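PDB 3KK7: putative cell invasion protein with MAC/Perforin domain from Bacteroides thetaiotaomicron VPI-5482, which is of unconfirmed function but belongs to the membrane-attack complex/perforin (MACPF) family and may act in cell invasion. Local coordinates for residues L408-P413 with V474-M479. Numbering follows the deposited sequence.
Sequences LIFSNP and VDEKGM
F410 reaches V474 and E476 from near the end of strand 407-411, and its ring makes the whole side-chain contact with 474-479. Just before it, I409 turns the other way, onto V397 and V399 of strand 392-401, while its backbone bonds to F469 and I471. F410 itself keeps the backbone pairing with P398 on the antiparallel side. Its CG stands anti to the carbonyl carbon (chi1 -64°), which carries the ring out over the chain leaving strand 468-472. There V474 lies beneath one face: CG1 sits 3.8 Å from the ring centroid, 23° off the normal, in a CH-pi contact displaced toward the rim, with CD2 its nearest ring atom at 3.5 Å. The second methyl, CG2, fits under the root of the ring, 3.8 Å from F410 CD1, so the two methyls straddle the CG end of the ring, CG2 on the CD1 side and CG1 on the CD2 side. Strands 407-411 and 468-472 run parallel in the mixed sheet of the D2 region, and V474 lies in the link from that sheet to the four-stranded sheet of D3, where its side chain also touches Y499. In this link D475 to G478 form a type I beta turn, closed by G478 N to D475 O at 3.1 Å; D475 OD1 accepts K477 N at 2.6 Å, making an Asx turn as well. The turn carries E476, whose chain bends at chi2 back toward the phenyl ring. OE2 comes within 3.4 Å of F410 CE2 at an oblique approach, the carboxylate 30° from the ring plane, and OE1 pairs with K443 in a salt bridge that probably steadies the charge beside the aromatic. Next along the strand, S411 points away from the link, its OG hydrogen-bonded with N472 OD1 and its backbone with N473.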
loop_
_atom_site.group_PDB
_atom_site.type_symbol
_atom_site.label_atom_id
_atom_site.label_comp_id
_atom_site.label_asym_id
_atom_site.label_seq_id
_atom_site.Cartn_x
_atom_site.Cartn_y
_atom_site.Cartn_z
ATOM N N LEU A 408 11.415 17.857 -5.406
ATOM C CA LEU A 408 12.810 17.471 -5.561
ATOM C C LEU A 408 13.671 18.738 -5.521
ATOM O O LEU A 408 13.879 19.415 -6.534
ATOM C CB LEU A 408 13.014 16.660 -6.855
ATOM C CG LEU A 408 11.995 15.527 -7.112
ATOM C CD1 LEU A 408 12.286 14.769 -8.418
ATOM C CD2 LEU A 408 11.983 14.576 -5.936
ATOM N N ILE A 409 14.144 19.049 -4.318
ATOM C CA ILE A 409 15.012 20.193 -4.059
ATOM C C ILE A 409 16.380 19.916 -4.662
ATOM O O ILE A 409 17.003 18.932 -4.304
ATOM C CB ILE A 409 15.222 20.401 -2.528
ATOM C CG1 ILE A 409 13.902 20.454 -1.764
ATOM C CG2 ILE A 409 15.971 21.682 -2.253
ATOM C CD1 ILE A 409 14.083 20.339 -0.253
ATOM N N PHE A 410 16.831 20.777 -5.576
ATOM C CA PHE A 410 18.194 20.706 -6.157
ATOM C C PHE A 410 19.129 21.545 -5.278
ATOM O O PHE A 410 19.364 22.730 -5.528
ATOM C CB PHE A 410 18.222 21.282 -7.564
ATOM C CG PHE A 410 17.400 20.530 -8.578
ATOM C CD1 PHE A 410 16.608 19.455 -8.247
ATOM C CD2 PHE A 410 17.397 20.949 -9.891
ATOM C CE1 PHE A 410 15.856 18.799 -9.229
ATOM C CE2 PHE A 410 16.650 20.294 -10.865
ATOM C CZ PHE A 410 15.885 19.224 -10.530
ATOM N N SER A 411 19.661 20.919 -4.242
ATOM C CA SER A 411 20.430 21.630 -3.226
ATOM C C SER A 411 21.869 21.835 -3.609
ATOM O O SER A 411 22.398 21.118 -4.462
ATOM C CB SER A 411 20.368 20.870 -1.905
ATOM O OG SER A 411 20.088 19.500 -2.148
ATOM N N ASN A 412 22.486 22.833 -2.962
ATOM C CA ASN A 412 23.918 23.145 -3.091
ATOM C C ASN A 412 24.569 22.805 -1.750
ATOM O O ASN A 412 24.501 23.595 -0.803
ATOM C CB ASN A 412 24.147 24.634 -3.443
ATOM C CG ASN A 412 23.341 25.097 -4.697
ATOM O OD1 ASN A 412 22.380 24.429 -5.130
ATOM N ND2 ASN A 412 23.732 26.259 -5.271
ATOM N N PRO A 413 25.193 21.618 -1.649
ATOM C CA PRO A 413 25.673 21.187 -0.337
ATOM C C PRO A 413 26.782 22.092 0.219
ATOM O O PRO A 413 27.008 22.102 1.429
ATOM C CB PRO A 413 26.157 19.757 -0.595
ATOM C CG PRO A 413 26.536 19.734 -2.031
ATOM C CD PRO A 413 25.600 20.687 -2.719
ATOM N N VAL A 474 22.831 18.769 -8.521
ATOM C CA VAL A 474 22.071 18.420 -9.713
ATOM C C VAL A 474 22.668 19.208 -10.843
ATOM O O VAL A 474 22.929 20.398 -10.695
ATOM C CB VAL A 474 20.583 18.719 -9.598
ATOM C CG1 VAL A 474 19.961 18.786 -10.986
ATOM C CG2 VAL A 474 19.898 17.655 -8.746
ATOM N N ASP A 475 22.921 18.521 -11.954
ATOM C CA ASP A 475 23.562 19.117 -13.119
ATOM C C ASP A 475 23.054 18.396 -14.362
ATOM O O ASP A 475 23.475 17.284 -14.693
ATOM C CB ASP A 475 25.098 19.060 -12.992
ATOM C CG ASP A 475 25.843 19.610 -14.235
ATOM O OD1 ASP A 475 25.284 19.661 -15.359
ATOM O OD2 ASP A 475 27.027 19.963 -14.071
ATOM N N GLU A 476 22.137 19.067 -15.047
ATOM C CA GLU A 476 21.515 18.535 -16.238
ATOM C C GLU A 476 22.530 18.145 -17.325
ATOM O O GLU A 476 22.200 17.326 -18.180
ATOM C CB GLU A 476 20.503 19.544 -16.781
ATOM C CG GLU A 476 19.219 19.666 -15.946
ATOM C CD GLU A 476 19.386 20.415 -14.631
ATOM O OE1 GLU A 476 20.277 21.267 -14.562
ATOM O OE2 GLU A 476 18.627 20.143 -13.660
ATOM N N LYS A 477 23.750 18.702 -17.283
ATOM C CA LYS A 477 24.762 18.430 -18.314
ATOM C C LYS A 477 25.464 17.094 -18.143
ATOM O O LYS A 477 26.049 16.586 -19.105
ATOM C CB LYS A 477 25.857 19.512 -18.368
ATOM C CG LYS A 477 25.372 20.947 -18.446
ATOM C CD LYS A 477 26.495 21.885 -18.914
ATOM C CE LYS A 477 26.367 23.303 -18.352
ATOM N NZ LYS A 477 26.815 23.378 -16.926
ATOM N N GLY A 478 25.425 16.523 -16.940
ATOM C CA GLY A 478 26.263 15.361 -16.625
ATOM C C GLY A 478 25.601 13.996 -16.694
ATOM O O GLY A 478 25.885 13.134 -15.861
HETATM N N MSE A 479 24.765 13.756 -17.701
HETATM C CA MSE A 479 23.906 12.591 -17.655
HETATM C C MSE A 479 23.935 11.634 -18.799
HETATM O O MSE A 479 24.239 11.990 -19.931
HETATM C CB MSE A 479 22.497 13.065 -17.440
HETATM C CG MSE A 479 22.487 13.965 -16.267
HETATM SE SE MSE A 479 20.848 14.008 -15.415
HETATM C CE MSE A 479 20.644 12.215 -14.683
#